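PDB 4L6D: 5-carboxyvanillate decarboxylase from Sphingomonas paucimobilis, which probably removes a carboxyl group from 5-carboxyvanillate to give vanillate, using a manganese ion bound in its amidohydrolase-type barrel. Local coordinates for residues Asn192-Ile195 against Trp196-Ile200; Pro178-Gln181 against Ile182-Ala185; Leu31-Ile34 against Leu35-Val39; Ser203-Ala206 against Val207-Leu211. One frame throughout, in Å; residues are numbered along the deposited sequence.

Contact 1: residues Asn192-Ile195 against Trp196-Ile200; sequences NSAI and WGYGI. With VNL (4-hydroxy-3-methoxybenzoate), chain J.
Ser193 and Tyr198 meet round a type I beta turn, Ser193 to Trp196, which leads into helix 197-211 of the amidohydrolase barrel and lines the vanillate pocket. One face of the Tyr198 ring lies against the backbone of the turn in a CH-pi contact, with Ser193 CA 4.0 Å from the Tyr198 ring centroid and 23° off its normal. The edge of this ring faces the ligand: VNL CM2 lies in the ring plane, 4.0 Å from Tyr198 CE2. Water 1 joins the two hydroxyls, 2.6 Å from Ser193 OG and 2.7 Å from Tyr198 OH, and donates to the carboxylate atom VNL O2 over 2.6 Å. Ser193 OG sits anti to its N (chi1 -172°), turned to water 1. Arg46 NH1 is also hydrogen-bonded to the ligand. A phenylalanine in place of Tyr198 would keep the ring but lack the hydroxyl, and would probably leave the bridging water with one anchor fewer and the carboxylate less firmly placed.

Behind this shell, Ser193 O receives Tyr198 N at 3.0 Å in a nearly straight bond (170°), the donor lying above the carbonyl plane, and a weak bond from Trp196 N. Trp196 occupies the N-cap position; its NE1 donates to Thr204 OG1 of the second subunit, and its ring meets Trp235 of that subunit edge-to-face. Ile200 CG1 rests 3.5 Å above the plane of the Trp196 indole, offset toward the rim.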
loop_
_atom_site.group_PDB
_atom_site.type_symbol
_atom_site.label_atom_id
_atom_site.label_comp_id
_atom_site.label_asym_id
_atom_site.label_seq_id
_atom_site.Cartn_x
_atom_site.Cartn_y
_atom_site.Cartn_z
ATOM N N ASN A 192 9.918 -4.304 8.858
ATOM C CA ASN A 192 10.199 -5.473 8.028
ATOM C C ASN A 192 9.028 -6.443 7.973
ATOM O O ASN A 192 8.887 -7.207 7.022
ATOM C CB ASN A 192 11.433 -6.221 8.555
ATOM C CG ASN A 192 11.165 -6.959 9.873
ATOM O OD1 ASN A 192 10.785 -8.139 9.880
ATOM N ND2 ASN A 192 11.357 -6.265 10.984
ATOM N N SER A 193 8.190 -6.403 9.005
ATOM C CA SER A 193 7.252 -7.480 9.294
ATOM C C SER A 193 5.814 -7.101 8.918
ATOM O O SER A 193 5.576 -6.284 8.017
ATOM C CB SER A 193 7.383 -7.833 10.792
ATOM O OG SER A 193 6.650 -8.995 11.149
ATOM N N ALA A 194 4.860 -7.698 9.623
ATOM C CA ALA A 194 3.442 -7.558 9.323
ATOM C C ALA A 194 2.907 -6.130 9.432
ATOM O O ALA A 194 1.930 -5.780 8.748
ATOM C CB ALA A 194 2.637 -8.496 10.220
ATOM N N ILE A 195 3.533 -5.302 10.270
ATOM C CA ILE A 195 3.031 -3.954 10.488
ATOM C C ILE A 195 3.063 -3.105 9.216
ATOM O O ILE A 195 2.265 -2.173 9.083
ATOM C CB ILE A 195 3.766 -3.256 11.655
ATOM C CG1 ILE A 195 2.983 -2.021 12.128
ATOM C CG2 ILE A 195 5.193 -2.897 11.256
ATOM C CD1 ILE A 195 3.540 -1.418 13.391
ATOM N N TRP A 196 3.983 -3.389 8.292
ATOM C CA TRP A 196 4.008 -2.597 7.052
ATOM C C TRP A 196 4.674 -3.283 5.858
ATOM O O TRP A 196 4.093 -3.373 4.777
ATOM C CB TRP A 196 4.642 -1.211 7.295
ATOM C CG TRP A 196 4.341 -0.260 6.167
ATOM C CD1 TRP A 196 5.235 0.309 5.299
ATOM C CD2 TRP A 196 3.039 0.197 5.760
ATOM N NE1 TRP A 196 4.567 1.093 4.379
ATOM C CE2 TRP A 196 3.223 1.046 4.644
ATOM C CE3 TRP A 196 1.738 -0.035 6.230
ATOM C CZ2 TRP A 196 2.157 1.661 3.989
ATOM C CZ3 TRP A 196 0.674 0.591 5.580
ATOM C CH2 TRP A 196 0.894 1.424 4.474
ATOM N N GLY A 197 5.890 -3.763 6.057
ATOM C CA GLY A 197 6.651 -4.364 4.971
ATOM C C GLY A 197 5.958 -5.521 4.269
ATOM O O GLY A 197 6.001 -5.628 3.035
ATOM N N TYR A 198 5.333 -6.408 5.042
ATOM C CA TYR A 198 4.658 -7.559 4.437
ATOM C C TYR A 198 3.646 -7.142 3.360
ATOM O O TYR A 198 3.590 -7.732 2.287
ATOM C CB TYR A 198 3.960 -8.406 5.510
ATOM C CG TYR A 198 4.875 -9.381 6.223
ATOM C CD1 TYR A 198 6.265 -9.311 6.087
ATOM C CD2 TYR A 198 4.341 -10.386 7.020
ATOM C CE1 TYR A 198 7.104 -10.233 6.738
ATOM C CE2 TYR A 198 5.157 -11.294 7.681
ATOM C CZ TYR A 198 6.534 -11.214 7.530
ATOM O OH TYR A 198 7.333 -12.137 8.172
ATOM N N GLY A 199 2.839 -6.128 3.656
ATOM C CA GLY A 199 1.812 -5.676 2.732
ATOM C C GLY A 199 2.375 -4.995 1.504
ATOM O O GLY A 199 1.869 -5.184 0.396
ATOM N N ILE A 200 3.414 -4.196 1.689
ATOM C CA ILE A 200 4.030 -3.510 0.556
ATOM C C ILE A 200 4.705 -4.501 -0.396
ATOM O O ILE A 200 4.524 -4.430 -1.616
ATOM C CB ILE A 200 5.043 -2.458 1.025
ATOM C CG1 ILE A 200 4.376 -1.409 1.925
ATOM C CG2 ILE A 200 5.703 -1.803 -0.181
ATOM C CD1 ILE A 200 3.186 -0.715 1.275
HETATM C C1 VNL J . 4.183 -12.953 11.509
HETATM C CO1 VNL J . 2.807 -12.761 11.323
HETATM C CO2 VNL J . 4.906 -13.866 10.716
HETATM C CM1 VNL J . 2.118 -13.490 10.337
HETATM C CM2 VNL J . 4.246 -14.588 9.725
HETATM O OM VNL J . 4.864 -15.497 8.906
HETATM C CZ VNL J . 2.804 -14.400 9.534
HETATM C CC VNL J . 4.893 -12.192 12.598
HETATM C CV VNL J . 6.280 -15.732 9.021
HETATM O O1 VNL J . 4.238 -11.606 13.502
HETATM O O2 VNL J . 6.147 -12.211 12.618
HETATM O O3 VNL J . 2.175 -15.363 8.795
HETATM O O HOH W 1 7.712 -11.321 10.731
HETATM O O HOH W 2 1.321 -5.401 6.171
#

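Contact 2: residues Pro178-Gln181 against Ile182-Ala185; sequences PSKQ and IDRA
Asp183 folds its carboxylate back along the backbone of Pro178-Lys180, bringing OD2 to 3.4 Å from Lys180 CA, yet it makes no ion pair with the lysine. The two side chains run alongside each other and point the same way, but the extended lysine chain carries NZ beyond, 6.8 Å from Asp183 OD2. What turns the carboxylate inward is chi1 of 64°, which sets Asp183 CG between the backbone N and the carbonyl carbon. Water completes the grip. Water 5 donates to Asp183 OD1 at 2.7 Å and to Lys180 O at 2.8 Å, while water 3 reaches both Asp183 OD2 and Pro178 O. Lys180 O also accepts from water 4, which in turn accepts from Arg184 N.

The turn beneath is closed by Ser179 at both its oxygens. Its carbonyl O accepts Ile182 N at 3.0 Å from well above the carbonyl plane, and Asp183 N more weakly. Its OG takes Gln181 N at 3.1 Å, an ST turn, and is also bonded to Tyr151 OH. Ile182 has CG1 between its own N and carbonyl carbon (chi1 56°), a setting that lays CD1 against Pro178 CB, 3.7 Å away.

The turn lies in the long loop between strand 171-174 and helix 197-211 and runs into the 3-10 segment that starts at Asp183. Asp149 holds Lys180 N and Gln181 NE2 from one neighbouring loop, Glu201 on helix 197-211 holds Ser179 N, and Ile182 packs on Ala185 of the second subunit.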
loop_
_atom_site.group_PDB
_atom_site.type_symbol
_atom_site.label_atom_id
_atom_site.label_comp_id
_atom_site.label_asym_id
_atom_site.label_seq_id
_atom_site.Cartn_x
_atom_site.Cartn_y
_atom_site.Cartn_z
ATOM N N PRO A 178 10.020 -7.561 2.698
ATOM C CA PRO A 178 10.464 -6.829 1.509
ATOM C C PRO A 178 11.762 -7.369 0.901
ATOM O O PRO A 178 12.746 -7.584 1.613
ATOM C CB PRO A 178 10.668 -5.421 2.048
ATOM C CG PRO A 178 9.545 -5.293 3.067
ATOM C CD PRO A 178 9.414 -6.658 3.698
ATOM N N SER A 179 11.749 -7.570 -0.414
ATOM C CA SER A 179 12.921 -8.056 -1.142
ATOM C C SER A 179 14.039 -7.031 -1.131
ATOM O O SER A 179 13.866 -5.894 -0.683
ATOM C CB SER A 179 12.563 -8.349 -2.601
ATOM O OG SER A 179 12.500 -7.137 -3.343
ATOM N N LYS A 180 15.187 -7.424 -1.671
ATOM C CA LYS A 180 16.342 -6.534 -1.705
ATOM C C LYS A 180 16.089 -5.313 -2.586
ATOM O O LYS A 180 16.773 -4.298 -2.457
ATOM C CB LYS A 180 17.609 -7.283 -2.141
ATOM C CG LYS A 180 18.132 -8.284 -1.123
ATOM C CD LYS A 180 19.372 -9.004 -1.633
ATOM C CE LYS A 180 19.859 -9.989 -0.581
ATOM N NZ LYS A 180 21.194 -10.548 -0.907
ATOM N N GLN A 181 15.091 -5.395 -3.457
ATOM C CA GLN A 181 14.747 -4.261 -4.298
ATOM C C GLN A 181 14.209 -3.106 -3.470
ATOM O O GLN A 181 14.338 -1.944 -3.863
ATOM C CB GLN A 181 13.705 -4.670 -5.336
ATOM C CG GLN A 181 14.193 -5.780 -6.265
ATOM C CD GLN A 181 13.383 -5.854 -7.544
ATOM O OE1 GLN A 181 13.014 -4.826 -8.117
ATOM N NE2 GLN A 181 13.116 -7.066 -8.010
ATOM N N ILE A 182 13.596 -3.421 -2.330
ATOM C CA ILE A 182 12.896 -2.401 -1.550
ATOM C C ILE A 182 13.236 -2.390 -0.054
ATOM O O ILE A 182 12.747 -1.531 0.679
ATOM C CB ILE A 182 11.356 -2.512 -1.707
ATOM C CG1 ILE A 182 10.871 -3.921 -1.330
ATOM C CG2 ILE A 182 10.950 -2.178 -3.132
ATOM C CD1 ILE A 182 9.363 -4.016 -1.074
ATOM N N ASP A 183 14.072 -3.316 0.408
ATOM C CA ASP A 183 14.224 -3.480 1.855
ATOM C C ASP A 183 14.874 -2.333 2.632
ATOM O O ASP A 183 14.696 -2.251 3.842
ATOM C CB ASP A 183 14.872 -4.828 2.229
ATOM C CG ASP A 183 16.302 -4.969 1.731
ATOM O OD1 ASP A 183 16.968 -3.965 1.419
ATOM O OD2 ASP A 183 16.770 -6.119 1.662
ATOM N N ARG A 184 15.612 -1.453 1.954
ATOM C CA ARG A 184 16.300 -0.350 2.633
ATOM C C ARG A 184 15.347 0.505 3.474
ATOM O O ARG A 184 15.727 1.003 4.537
ATOM C CB ARG A 184 17.035 0.532 1.618
ATOM C CG ARG A 184 18.394 0.012 1.177
ATOM C CD ARG A 184 18.995 0.892 0.068
ATOM N NE ARG A 184 18.998 2.316 0.414
ATOM C CZ ARG A 184 19.231 3.302 -0.453
ATOM N NH1 ARG A 184 19.483 3.024 -1.727
ATOM N NH2 ARG A 184 19.210 4.568 -0.052
ATOM N N ALA A 185 14.112 0.656 3.001
ATOM C CA ALA A 185 13.119 1.499 3.674
ATOM C C ALA A 185 12.377 0.809 4.815
ATOM O O ALA A 185 11.521 1.422 5.473
ATOM C CB ALA A 185 12.116 2.048 2.666
HETATM O O HOH W 3 15.377 -8.420 1.636
HETATM O O HOH W 4 16.418 -1.451 -1.107
HETATM O O HOH W 5 18.795 -4.093 -0.566
#

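Contact 3: residues Leu31-Ile34 against Leu35-Val39; sequences LDMI and LVRDV
Met33 and Arg37, one helical turn apart, cross obliquely: the guanidinium lies over the root of the methionine, with Met33 CB 3.5 Å above its plane and displaced toward the rim. The closest side-chain approach is Arg37 NH2 to Met33 CB, 3.7 Å. The methionine chain bends at both chi2 (-66°) and chi3 (-76°), which brings its CE back to 4.2 Å from Arg37 NH2. The arginine aliphatic part also rides on the backbone, Arg37 CG passing 3.3 Å from Met33 O.

Ile34 and Asp38 are arranged differently, side by side and pointing the same way, with Ile34 CG2 4.1 Å from Asp38 OD2. Water 7 donates both to Asp38 OD1 and to Ile34 O. That carbonyl oxygen is thereby doubly used, since it also accepts Asp38 N. On another side of the helix, Val36 CG2 sits 3.3 Å from Asp32 O. Asp32 O accepts Val36 N at 2.9 Å, and Met33 O accepts Arg37 N in the same i to i+4 pattern. At the start of the segment, water 6 takes the place of a direct bond between Leu31 O and Leu35 N.

The contact makes up most of the short helix 33-40 and the residues leading into it; the helix follows helix 14-23 and borders the vanillate pocket through Leu35. Asp32 binds Arg176 and the backbone N of Ala177 just after strand 171-174, Leu31 touches Asp183 and Asn192 of the loop beyond, and Val39 packs on Met49 and Ile50 of helix 49-54.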
loop_
_atom_site.group_PDB
_atom_site.type_symbol
_atom_site.label_atom_id
_atom_site.label_comp_id
_atom_site.label_asym_id
_atom_site.label_seq_id
_atom_site.Cartn_x
_atom_site.Cartn_y
_atom_site.Cartn_z
ATOM N N LEU A 31 16.079 -9.514 4.162
ATOM C CA LEU A 31 15.388 -8.910 5.292
ATOM C C LEU A 31 14.612 -9.951 6.104
ATOM O O LEU A 31 14.293 -9.717 7.267
ATOM C CB LEU A 31 14.474 -7.767 4.834
ATOM C CG LEU A 31 13.893 -6.851 5.918
ATOM C CD1 LEU A 31 14.967 -6.054 6.621
ATOM C CD2 LEU A 31 12.885 -5.916 5.280
ATOM N N ASP A 32 14.333 -11.112 5.511
ATOM C CA ASP A 32 13.704 -12.193 6.267
ATOM C C ASP A 32 14.584 -12.729 7.381
ATOM O O ASP A 32 14.094 -13.442 8.248
ATOM C CB ASP A 32 13.279 -13.343 5.363
ATOM C CG ASP A 32 12.087 -12.988 4.525
ATOM O OD1 ASP A 32 10.963 -12.903 5.078
ATOM O OD2 ASP A 32 12.273 -12.760 3.319
ATOM N N MET A 33 15.876 -12.414 7.358
ATOM C CA MET A 33 16.770 -12.873 8.427
ATOM C C MET A 33 16.388 -12.328 9.802
ATOM O O MET A 33 16.758 -12.920 10.814
ATOM C CB MET A 33 18.240 -12.579 8.105
ATOM C CG MET A 33 18.772 -13.414 6.936
ATOM S SD MET A 33 18.851 -15.192 7.261
ATOM C CE MET A 33 20.306 -15.253 8.312
ATOM N N ILE A 34 15.644 -11.219 9.843
ATOM C CA ILE A 34 15.156 -10.705 11.118
ATOM C C ILE A 34 14.196 -11.722 11.748
ATOM O O ILE A 34 14.426 -12.178 12.866
ATOM C CB ILE A 34 14.498 -9.308 10.972
ATOM C CG1 ILE A 34 15.542 -8.280 10.522
ATOM C CG2 ILE A 34 13.860 -8.882 12.284
ATOM C CD1 ILE A 34 14.979 -6.885 10.223
ATOM N N LEU A 35 13.143 -12.086 11.021
ATOM C CA LEU A 35 12.237 -13.155 11.442
ATOM C C LEU A 35 12.992 -14.453 11.722
ATOM O O LEU A 35 12.778 -15.106 12.748
ATOM C CB LEU A 35 11.201 -13.424 10.344
ATOM C CG LEU A 35 10.384 -14.709 10.481
ATOM C CD1 LEU A 35 9.393 -14.562 11.613
ATOM C CD2 LEU A 35 9.685 -15.044 9.173
ATOM N N VAL A 36 13.876 -14.841 10.802
ATOM C CA VAL A 36 14.509 -16.152 10.903
ATOM C C VAL A 36 15.370 -16.254 12.167
ATOM O O VAL A 36 15.326 -17.258 12.875
ATOM C CB VAL A 36 15.278 -16.519 9.618
ATOM C CG1 VAL A 36 16.123 -17.763 9.824
ATOM C CG2 VAL A 36 14.287 -16.731 8.470
ATOM N N ARG A 37 16.110 -15.198 12.488
ATOM C CA ARG A 37 16.865 -15.190 13.739
ATOM C C ARG A 37 15.958 -15.135 14.971
ATOM O O ARG A 37 16.247 -15.803 15.976
ATOM C CB ARG A 37 17.887 -14.058 13.755
ATOM C CG ARG A 37 19.034 -14.278 12.782
ATOM C CD ARG A 37 20.116 -13.235 12.996
ATOM N NE ARG A 37 20.802 -12.879 11.756
ATOM C CZ ARG A 37 20.549 -11.780 11.050
ATOM N NH1 ARG A 37 19.627 -10.915 11.457
ATOM N NH2 ARG A 37 21.228 -11.539 9.937
ATOM N N ASP A 38 14.866 -14.368 14.900
ATOM C CA ASP A 38 13.968 -14.240 16.045
ATOM C C ASP A 38 13.293 -15.559 16.391
ATOM O O ASP A 38 13.045 -15.848 17.558
ATOM C CB ASP A 38 12.892 -13.179 15.792
ATOM C CG ASP A 38 13.399 -11.762 15.999
ATOM O OD1 ASP A 38 14.537 -11.587 16.486
ATOM O OD2 ASP A 38 12.645 -10.820 15.663
ATOM N N VAL A 39 12.995 -16.359 15.375
ATOM C CA VAL A 39 12.250 -17.595 15.588
ATOM C C VAL A 39 13.132 -18.849 15.559
ATOM O O VAL A 39 12.990 -19.724 16.412
ATOM C CB VAL A 39 11.100 -17.726 14.561
ATOM C CG1 VAL A 39 10.446 -19.120 14.612
ATOM C CG2 VAL A 39 10.061 -16.649 14.809
HETATM O O HOH W 6 11.934 -10.366 8.650
HETATM O O HOH W 7 16.443 -10.754 14.453
#

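Contact 4: residues Ser203-Ala206 against Val207-Leu211; sequences STNA and VRMIL
Asn205 touches Met209, and Ala206 Ile210, within regular alpha helix: these are the last turns of helix 197-211 in the barrel, tied by i to i+4 backbone bonds from Ser203 O-Val207 N to Ala206 O-Ile210 N. Asn205 and Met209 lie aslant to each other, with Met209 SD 4.0 Å from Asn205 OD1 and Met209 CG 3.4 Å from Asn205 O. The amide is fixed from outside, OD1 accepting Tyr152 N and ND2 bonded to Ser145 OG. Met209 bends at chi3 (76°) and reaches out to Tyr152, Leu214 and Phe215; an alanine here would probably open a gap among these three and leave Asn205 without its sulfur neighbour.

Other side chains lean back on carbonyls one turn earlier. Arg208 CG lies 3.2 Å from Thr204 O, Val207 CG2 3.3 Å from Ser203 O and Ile210 CG1 3.4 Å from Ala206 O. The guanidinium of Arg208 makes salt bridges to Asp153 and to Asp188 of the second subunit.

Val207 packs on Trp196 of that subunit, whereas Ala206 and Ile210 rest on Phe267 of strand 267-270, and Met209 and Ile210 touch helix 214-217.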
loop_
_atom_site.group_PDB
_atom_site.type_symbol
_atom_site.label_atom_id
_atom_site.label_comp_id
_atom_site.label_asym_id
_atom_site.label_seq_id
_atom_site.Cartn_x
_atom_site.Cartn_y
_atom_site.Cartn_z
ATOM N N SER A 203 1.733 -6.875 -2.066
ATOM C CA SER A 203 0.889 -6.134 -2.995
ATOM C C SER A 203 1.676 -5.720 -4.228
ATOM O O SER A 203 1.153 -5.773 -5.342
ATOM C CB SER A 203 0.237 -4.906 -2.345
ATOM O OG SER A 203 1.207 -3.987 -1.869
ATOM N N THR A 204 2.923 -5.300 -4.047
ATOM C CA THR A 204 3.725 -4.890 -5.203
ATOM C C THR A 204 3.982 -6.063 -6.150
ATOM O O THR A 204 3.911 -5.908 -7.362
ATOM C CB THR A 204 5.025 -4.204 -4.766
ATOM O OG1 THR A 204 4.701 -3.016 -4.023
ATOM C CG2 THR A 204 5.877 -3.820 -5.967
ATOM N N ASN A 205 4.264 -7.232 -5.587
ATOM C CA ASN A 205 4.400 -8.454 -6.369
ATOM C C ASN A 205 3.136 -8.659 -7.213
ATOM O O ASN A 205 3.196 -8.782 -8.444
ATOM C CB ASN A 205 4.624 -9.632 -5.411
ATOM C CG ASN A 205 5.213 -10.865 -6.098
ATOM O OD1 ASN A 205 5.218 -10.978 -7.320
ATOM N ND2 ASN A 205 5.724 -11.796 -5.286
ATOM N N ALA A 206 1.977 -8.638 -6.561
ATOM C CA ALA A 206 0.731 -8.876 -7.273
ATOM C C ALA A 206 0.424 -7.829 -8.347
ATOM O O ALA A 206 -0.090 -8.165 -9.426
ATOM C CB ALA A 206 -0.433 -8.997 -6.289
ATOM N N VAL A 207 0.708 -6.561 -8.053
ATOM C CA VAL A 207 0.483 -5.522 -9.052
ATOM C C VAL A 207 1.388 -5.732 -10.276
ATOM O O VAL A 207 0.944 -5.572 -11.413
ATOM C CB VAL A 207 0.656 -4.115 -8.442
ATOM C CG1 VAL A 207 0.673 -3.040 -9.525
ATOM C CG2 VAL A 207 -0.466 -3.855 -7.450
ATOM N N ARG A 208 2.644 -6.116 -10.050
ATOM C CA ARG A 208 3.544 -6.427 -11.158
ATOM C C ARG A 208 2.978 -7.582 -11.980
ATOM O O ARG A 208 3.023 -7.559 -13.208
ATOM C CB ARG A 208 4.952 -6.796 -10.666
ATOM C CG ARG A 208 5.720 -5.651 -10.011
ATOM C CD ARG A 208 7.106 -6.133 -9.531
ATOM N NE ARG A 208 7.941 -6.504 -10.675
ATOM C CZ ARG A 208 8.833 -5.704 -11.245
ATOM N NH1 ARG A 208 9.080 -4.500 -10.743
ATOM N NH2 ARG A 208 9.500 -6.115 -12.314
ATOM N N MET A 209 2.432 -8.585 -11.296
ATOM C CA MET A 209 1.845 -9.730 -12.004
ATOM C C MET A 209 0.717 -9.280 -12.918
ATOM O O MET A 209 0.677 -9.633 -14.099
ATOM C CB MET A 209 1.326 -10.780 -11.016
ATOM C CG MET A 209 2.434 -11.513 -10.254
ATOM S SD MET A 209 1.828 -12.444 -8.830
ATOM C CE MET A 209 1.076 -13.868 -9.612
ATOM N N ILE A 210 -0.190 -8.473 -12.378
ATOM C CA ILE A 210 -1.303 -7.985 -13.176
ATOM C C ILE A 210 -0.835 -7.123 -14.348
ATOM O O ILE A 210 -1.217 -7.367 -15.494
ATOM C CB ILE A 210 -2.289 -7.198 -12.301
ATOM C CG1 ILE A 210 -2.957 -8.143 -11.295
ATOM C CG2 ILE A 210 -3.344 -6.503 -13.148
ATOM C CD1 ILE A 210 -3.758 -7.427 -10.229
ATOM N N LEU A 211 -0.023 -6.110 -14.066
ATOM C CA LEU A 211 0.380 -5.169 -15.106
ATOM C C LEU A 211 1.249 -5.791 -16.193
ATOM O O LEU A 211 1.264 -5.305 -17.325
ATOM C CB LEU A 211 1.077 -3.939 -14.506
ATOM C CG LEU A 211 0.181 -3.047 -13.640
ATOM C CD1 LEU A 211 0.979 -1.859 -13.117
ATOM C CD2 LEU A 211 -1.056 -2.571 -14.396
#

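In the fold
Along the chain the order is contact 3, contact 2, contact 1, contact 4. Contacts 2 and 1, their centres 11 Å apart, both belong to the connection from strand 171-174 to helix 197-211, and contact 4 continues that helix, its centre 16 Å from that of contact 1. Contact 3 comes from helix 33-40, much earlier, but closes on the same region: its centre is 13 Å from that of contact 1, Leu35 CD2 lies 3.9 Å from Tyr198 OH, and both residues line the vanillate pocket. Contacts 3 and 4 do not touch, their centres 25 Å apart. Contacts 1, 2 and 4 all reach the second subunit, placing the pocket wall close to the dimer interface.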